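Local structure of Lmo2445 protein (Listeria monocytogenes EGD-e, 5HZL) at residues Asp38-Ser41 against Val42-Ile46; Val127-Ser130 against Gln131-Phe134; His198-Ala201 against Asn202-Ala205. The protein is of unknown function but is a secreted internalin-like leucine-rich-repeat protein that binds calcium ions and may serve in protein recognition. All blocks are in the same frame, centred on the assembly; numbering follows the deposited sequence.

Overall arrangement
Contact 1 lies on the surface of the N-terminal cap, whereas contact 2 is buried in the leucine-rich repeats and contact 3, partly buried, sits where the repeats meet the C-terminal sheet. Contacts 2 and 3 share the seven-stranded parallel sheet, their centres about 14 Å apart; contact 1 is about 33 Å from contact 2 and 47 Å from contact 3, centre to centre. The chemistry follows the place: two carboxylates share a calcium ion at the surface, while in contacts 2 and 3 a side-chain amide turns back onto a backbone carbonyl, N132 to L129 and Q203 to F200; in contact 3 the amide also covers the F200 ring.

Contact 1: Asp38-Ser41 against Val42-Ile46; sequences DKDS and VNDTI. With CA (calcium ion), chain C.
D40 and D44 are rotated onto one calcium ion by opposite first torsions: in D40, CG stands between the backbone N and the carbonyl carbon (chi1 69°), while in D44 it lies anti to the carbonyl carbon (chi1 -67°). The two side chains cross at about a right angle, yet their carboxylates end nearly coplanar, 27° apart. D40 grips the metal with one oxygen, OD1 at 2.4 Å. D44 is bidentate, its OD1 and OD2 both 2.5 Å from the calcium. A water oxygen lies 2.4 Å from the calcium. D40 OD1 and D44 OD2 come within 3.0 Å of each other because they share the cation, which probably offsets their mutual repulsion.

The chain between the two acids is folded by a type I beta turn from S41 to D44, closed by D44 N donating to S41 O at 3.0 Å. An ST turn is nested in it: S41 OG, swung opposite its own backbone N, accepts N43 N at 3.3 Å. S41 N adds a weak bond to D44 OD2, so that oxygen has both the metal and a backbone N-H near it. This loop belongs to the internalin N-terminal cap, a family grouped with EF-hands; it follows helix 27-36, which ends in a Schellman motif with D38 as the C-prime residue, and D38 itself serves another calcium site with G35.

K39 lays its CB against D44 OD2, but its chain bends about the CB-CG bond and carries NZ to 6.0 Å from that oxygen, too far for a salt bridge. Away from the metal, V42 packs on I21, A30 and E31, while I46 reaches I20, F24 and L37 and pairs through its backbone with A18 of strand 18-19.

Contact 2: Val127-Ser130 against Gln131-Phe134; sequences VDLS and QNNF
N132 turns its side chain back across L129, the two crossing obliquely, and meets the backbone of that residue with its amide nitrogen. Its CG is anti to the carbonyl carbon, beside the backbone N (chi1 -77°), which turns the amide back toward L129 O. ND2 donates to L129 O at 2.9 Å. Seen from the amide, the bond is nearly in plane, the acceptor only 15° out of it; seen from the carbonyl, the donor stands well above the plane, 64° out, and not on a lone pair. The same ND2 lies 3.9 Å from L129 CB. F134 approaches from farther along the chain, its CZ 4.1 Å from L129 CB and its CE2 4.0 Å from L129 O. L129 thus has the amide and the ring beside it, and I113 of strand 113-115 touches both L129 and F134.

A type II beta turn from L129 to N132 carries this geometry, with Q131 at positive phi and its side chain extended to N109. On the strand side of the turn, S130 OG donates to the syn side of D128 OD1 at 2.6 Å.

N132 occupies the asparagine position of the LxxLxLxxN repeat consensus: ND2 also reaches A108 O, and OD1 accepts A111 N and I113 N, tying successive coils together as is characteristic of the leucine-rich-repeat solenoid.

Contact 3: His198-Ala201 against Asn202-Ala205; sequences HSFA and NQTA
Q203 folds back over F200 and makes both a polar and an aromatic contact with it. The polar one is one hydrogen bond within the segment pair, Q203 NE2 to F200 O, 3.1 Å long and almost straight at 169°. The acceptor lies close to the amide plane of Q203, whereas the donor sits above the carbonyl plane of F200. The bend at chi2 (-63°) is what returns the amide toward the preceding backbone instead of letting it run on along the strand. NE2 also donates to L177 O, its stronger partner, and OE1 takes the N-H of L182, so the buried amide is satisfied at both ends and its flip is fixed.

The ring contact is over one face: Q203 NE2 lies 3.7 Å above the F200 ring, over its centre, with ring and amide planes 29° apart; in this tilted, near-parallel pose the N-H groups are directed to carbonyls more than into the ring. Nearer the backbone, Q203 CG makes an apolar touch with F200 CE2, 3.6 Å away.

Q203 appears to take the place of the consensus asparagine, and its bonds to L177 and L182 join it to the preceding repeat. F200 leads on from strand 197-199, outermost in the parallel sheet, and packs on I185 and P186 before helix 187-191; Q203 opens strand 203-212, which pairs through W291 with strand 290-298 of the C-terminal mixed sheet.

Contact 1: Asp38-Ser41 against Val42-Ile46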
loop_
_atom_site.group_PDB
_atom_site.type_symbol
_atom_site.label_atom_id
_atom_site.label_comp_id
_atom_site.label_asym_id
_atom_site.label_seq_id
_atom_site.Cartn_x
_atom_site.Cartn_y
_atom_site.Cartn_z
ATOM N N ASP A 38 -16.488 -1.532 -29.228
ATOM C CA ASP A 38 -17.441 -0.730 -29.954
ATOM C C ASP A 38 -18.699 -1.522 -30.410
ATOM O O ASP A 38 -19.131 -1.435 -31.560
ATOM C CB ASP A 38 -16.759 0.006 -31.112
ATOM C CG ASP A 38 -17.632 1.132 -31.678
ATOM O OD1 ASP A 38 -18.133 1.975 -30.896
ATOM O OD2 ASP A 38 -17.800 1.189 -32.910
ATOM N N LYS A 39 -19.248 -2.302 -29.476
ATOM C CA LYS A 39 -20.467 -3.087 -29.668
ATOM C C LYS A 39 -21.556 -2.270 -29.006
ATOM O O LYS A 39 -21.338 -1.717 -27.925
ATOM C CB LYS A 39 -20.383 -4.443 -28.962
ATOM C CG LYS A 39 -19.292 -5.378 -29.461
ATOM C CD LYS A 39 -19.464 -5.730 -30.926
ATOM C CE LYS A 39 -18.404 -6.697 -31.409
ATOM N NZ LYS A 39 -18.662 -6.970 -32.847
ATOM N N ASP A 40 -22.725 -2.184 -29.618
ATOM C CA ASP A 40 -23.783 -1.382 -29.005
ATOM C C ASP A 40 -24.615 -2.083 -27.933
ATOM O O ASP A 40 -25.527 -1.458 -27.426
ATOM C CB ASP A 40 -24.710 -0.779 -30.067
ATOM C CG ASP A 40 -25.559 -1.802 -30.778
ATOM O OD1 ASP A 40 -25.363 -3.041 -30.641
ATOM O OD2 ASP A 40 -26.452 -1.334 -31.510
ATOM N N SER A 41 -24.321 -3.337 -27.577
ATOM C CA SER A 41 -25.125 -4.050 -26.559
ATOM C C SER A 41 -24.380 -5.186 -25.875
ATOM O O SER A 41 -23.655 -5.933 -26.532
ATOM C CB SER A 41 -26.391 -4.636 -27.219
ATOM O OG SER A 41 -27.204 -5.404 -26.332
ATOM N N VAL A 42 -24.589 -5.345 -24.568
ATOM C CA VAL A 42 -23.933 -6.431 -23.820
ATOM C C VAL A 42 -24.392 -7.822 -24.272
ATOM O O VAL A 42 -23.828 -8.826 -23.854
ATOM C CB VAL A 42 -24.089 -6.291 -22.295
ATOM C CG1 VAL A 42 -23.372 -5.037 -21.803
ATOM C CG2 VAL A 42 -25.550 -6.277 -21.891
ATOM N N ASN A 43 -25.431 -7.863 -25.103
ATOM C CA ASN A 43 -25.936 -9.119 -25.675
ATOM C C ASN A 43 -25.221 -9.523 -26.964
ATOM O O ASN A 43 -25.438 -10.615 -27.464
ATOM C CB ASN A 43 -27.451 -9.044 -25.924
ATOM C CG ASN A 43 -28.248 -9.051 -24.642
ATOM O OD1 ASN A 43 -27.994 -9.855 -23.753
ATOM N ND2 ASN A 43 -29.235 -8.184 -24.552
ATOM N N ASP A 44 -24.384 -8.642 -27.497
ATOM C CA ASP A 44 -23.651 -8.927 -28.714
ATOM C C ASP A 44 -22.611 -9.991 -28.427
ATOM O O ASP A 44 -22.044 -10.054 -27.344
ATOM C CB ASP A 44 -23.010 -7.653 -29.296
ATOM C CG ASP A 44 -24.047 -6.635 -29.816
ATOM O OD1 ASP A 44 -25.217 -6.975 -30.081
ATOM O OD2 ASP A 44 -23.696 -5.458 -30.007
ATOM N N THR A 45 -22.372 -10.830 -29.418
ATOM C CA THR A 45 -21.429 -11.918 -29.303
ATOM C C THR A 45 -20.008 -11.466 -29.595
ATOM O O THR A 45 -19.771 -10.681 -30.514
ATOM C CB THR A 45 -21.833 -13.043 -30.269
ATOM O OG1 THR A 45 -23.129 -13.515 -29.898
ATOM C CG2 THR A 45 -20.873 -14.209 -30.221
ATOM N N ILE A 46 -19.075 -11.971 -28.791
ATOM C CA ILE A 46 -17.654 -11.693 -28.951
ATOM C C ILE A 46 -16.900 -13.000 -29.139
ATOM O O ILE A 46 -17.321 -14.065 -28.655
ATOM C CB ILE A 46 -17.045 -10.919 -27.768
ATOM C CG1 ILE A 46 -17.276 -11.666 -26.436
ATOM C CG2 ILE A 46 -17.639 -9.522 -27.742
ATOM C CD1 ILE A 46 -16.570 -11.053 -25.247
HETATM CA CA CA C . -25.359 -5.187 -31.798
HETATM O O HOH W 1 -27.584 -4.735 -30.897
#

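Contact 2: Val127-Ser130 against Gln131-Phe134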
loop_
_atom_site.group_PDB
_atom_site.type_symbol
_atom_site.label_atom_id
_atom_site.label_comp_id
_atom_site.label_asym_id
_atom_site.label_seq_id
_atom_site.Cartn_x
_atom_site.Cartn_y
_atom_site.Cartn_z
ATOM N N VAL A 127 3.383 -0.379 -11.228
ATOM C CA VAL A 127 2.173 -0.534 -10.435
ATOM C C VAL A 127 1.936 0.753 -9.628
ATOM O O VAL A 127 2.820 1.185 -8.919
ATOM C CB VAL A 127 2.281 -1.817 -9.555
ATOM C CG1 VAL A 127 3.432 -1.744 -8.556
ATOM C CG2 VAL A 127 0.994 -2.091 -8.810
ATOM N N ASP A 128 0.766 1.380 -9.787
ATOM C CA ASP A 128 0.370 2.622 -9.074
ATOM C C ASP A 128 -0.763 2.263 -8.099
ATOM O O ASP A 128 -1.930 2.200 -8.480
ATOM C CB ASP A 128 -0.080 3.722 -10.058
ATOM C CG ASP A 128 -0.469 5.069 -9.360
ATOM O OD1 ASP A 128 -0.249 5.236 -8.135
ATOM O OD2 ASP A 128 -0.989 5.988 -10.056
ATOM N N LEU A 129 -0.393 2.021 -6.843
ATOM C CA LEU A 129 -1.327 1.651 -5.779
ATOM C C LEU A 129 -1.445 2.755 -4.734
ATOM O O LEU A 129 -1.821 2.516 -3.590
ATOM C CB LEU A 129 -0.859 0.345 -5.136
ATOM C CG LEU A 129 -0.939 -0.886 -6.033
ATOM C CD1 LEU A 129 -0.096 -2.027 -5.492
ATOM C CD2 LEU A 129 -2.386 -1.324 -6.212
ATOM N N SER A 130 -1.145 3.975 -5.148
ATOM C CA SER A 130 -1.225 5.108 -4.257
ATOM C C SER A 130 -2.679 5.431 -3.877
ATOM O O SER A 130 -3.589 5.249 -4.671
ATOM C CB SER A 130 -0.612 6.322 -4.951
ATOM O OG SER A 130 -1.312 6.628 -6.150
ATOM N N GLN A 131 -2.869 5.897 -2.648
ATOM C CA GLN A 131 -4.166 6.304 -2.133
ATOM C C GLN A 131 -5.199 5.213 -1.950
ATOM O O GLN A 131 -6.413 5.440 -2.039
ATOM C CB GLN A 131 -4.698 7.518 -2.898
ATOM C CG GLN A 131 -3.807 8.741 -2.691
ATOM C CD GLN A 131 -4.306 9.975 -3.403
ATOM O OE1 GLN A 131 -4.712 9.944 -4.568
ATOM N NE2 GLN A 131 -4.244 11.080 -2.715
ATOM N N ASN A 132 -4.694 4.019 -1.673
ATOM C CA ASN A 132 -5.532 2.872 -1.384
ATOM C C ASN A 132 -5.598 2.772 0.150
ATOM O O ASN A 132 -5.378 3.776 0.828
ATOM C CB ASN A 132 -5.033 1.637 -2.127
ATOM C CG ASN A 132 -5.411 1.667 -3.598
ATOM O OD1 ASN A 132 -6.592 1.608 -3.942
ATOM N ND2 ASN A 132 -4.414 1.705 -4.473
ATOM N N ASN A 133 -5.901 1.604 0.702
ATOM C CA ASN A 133 -6.034 1.510 2.139
ATOM C C ASN A 133 -5.698 0.125 2.649
ATOM O O ASN A 133 -6.576 -0.623 3.113
ATOM C CB ASN A 133 -7.473 1.887 2.514
ATOM C CG ASN A 133 -7.658 2.081 4.010
ATOM O OD1 ASN A 133 -6.696 2.393 4.750
ATOM N ND2 ASN A 133 -8.897 1.920 4.467
ATOM N N PHE A 134 -4.404 -0.184 2.582
ATOM C CA PHE A 134 -3.882 -1.486 2.988
ATOM C C PHE A 134 -3.910 -1.821 4.462
ATOM O O PHE A 134 -4.035 -2.996 4.799
ATOM C CB PHE A 134 -2.457 -1.672 2.479
ATOM C CG PHE A 134 -2.357 -1.653 0.997
ATOM C CD1 PHE A 134 -2.816 -2.726 0.262
ATOM C CD2 PHE A 134 -1.814 -0.563 0.330
ATOM C CE1 PHE A 134 -2.740 -2.716 -1.118
ATOM C CE2 PHE A 134 -1.727 -0.545 -1.046
ATOM C CZ PHE A 134 -2.195 -1.619 -1.774
#

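Contact 3: His198-Ala201 against Asn202-Ala205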
loop_
_atom_site.group_PDB
_atom_site.type_symbol
_atom_site.label_atom_id
_atom_site.label_comp_id
_atom_site.label_asym_id
_atom_site.label_seq_id
_atom_site.Cartn_x
_atom_site.Cartn_y
_atom_site.Cartn_z
ATOM N N HIS A 198 13.214 7.562 -4.779
ATOM C CA HIS A 198 12.682 7.000 -3.543
ATOM C C HIS A 198 12.126 8.090 -2.622
ATOM O O HIS A 198 12.594 9.229 -2.607
ATOM C CB HIS A 198 13.772 6.208 -2.801
ATOM C CG HIS A 198 14.924 7.054 -2.347
ATOM N ND1 HIS A 198 16.010 7.337 -3.156
ATOM C CD2 HIS A 198 15.149 7.698 -1.176
ATOM C CE1 HIS A 198 16.855 8.112 -2.500
ATOM N NE2 HIS A 198 16.354 8.347 -1.298
ATOM N N SER A 199 11.139 7.718 -1.830
ATOM C CA SER A 199 10.534 8.644 -0.913
ATOM C C SER A 199 9.980 7.891 0.276
ATOM O O SER A 199 9.342 6.851 0.111
ATOM C CB SER A 199 9.425 9.407 -1.619
ATOM O OG SER A 199 8.844 10.336 -0.724
ATOM N N PHE A 200 10.227 8.408 1.473
ATOM C CA PHE A 200 9.724 7.767 2.672
ATOM C C PHE A 200 9.215 8.805 3.668
ATOM O O PHE A 200 8.895 8.478 4.796
ATOM C CB PHE A 200 10.822 6.899 3.275
ATOM C CG PHE A 200 10.314 5.917 4.267
ATOM C CD1 PHE A 200 9.686 4.757 3.824
ATOM C CD2 PHE A 200 10.441 6.131 5.630
ATOM C CE1 PHE A 200 9.188 3.826 4.723
ATOM C CE2 PHE A 200 9.941 5.208 6.532
ATOM C CZ PHE A 200 9.321 4.055 6.080
ATOM N N ALA A 201 9.078 10.050 3.224
ATOM C CA ALA A 201 8.647 11.145 4.094
ATOM C C ALA A 201 7.275 10.989 4.750
ATOM O O ALA A 201 6.457 10.219 4.314
ATOM C CB ALA A 201 8.690 12.448 3.306
ATOM N N ASN A 202 7.067 11.718 5.838
ATOM C CA ASN A 202 5.803 11.752 6.563
ATOM C C ASN A 202 5.152 10.422 6.938
ATOM O O ASN A 202 4.156 10.036 6.356
ATOM C CB ASN A 202 4.816 12.626 5.751
ATOM C CG ASN A 202 3.482 12.882 6.462
ATOM O OD1 ASN A 202 2.411 12.708 5.869
ATOM N ND2 ASN A 202 3.537 13.281 7.719
ATOM N N GLN A 203 5.720 9.715 7.899
ATOM C CA GLN A 203 5.117 8.470 8.389
ATOM C C GLN A 203 4.452 8.882 9.689
ATOM O O GLN A 203 5.103 9.485 10.542
ATOM C CB GLN A 203 6.149 7.389 8.626
ATOM C CG GLN A 203 6.921 7.000 7.379
ATOM C CD GLN A 203 6.061 6.394 6.277
ATOM O OE1 GLN A 203 5.028 5.741 6.526
ATOM N NE2 GLN A 203 6.512 6.582 5.037
ATOM N N THR A 204 3.164 8.597 9.846
ATOM C CA THR A 204 2.438 8.995 11.059
ATOM C C THR A 204 1.593 7.868 11.572
ATOM O O THR A 204 0.997 7.157 10.784
ATOM C CB THR A 204 1.527 10.198 10.784
ATOM O OG1 THR A 204 0.491 9.829 9.854
ATOM C CG2 THR A 204 2.353 11.340 10.218
ATOM N N ALA A 205 1.522 7.699 12.885
ATOM C CA ALA A 205 0.724 6.614 13.432
ATOM C C ALA A 205 0.252 6.856 14.835
ATOM O O ALA A 205 0.975 7.399 15.652
ATOM C CB ALA A 205 1.519 5.315 13.387
#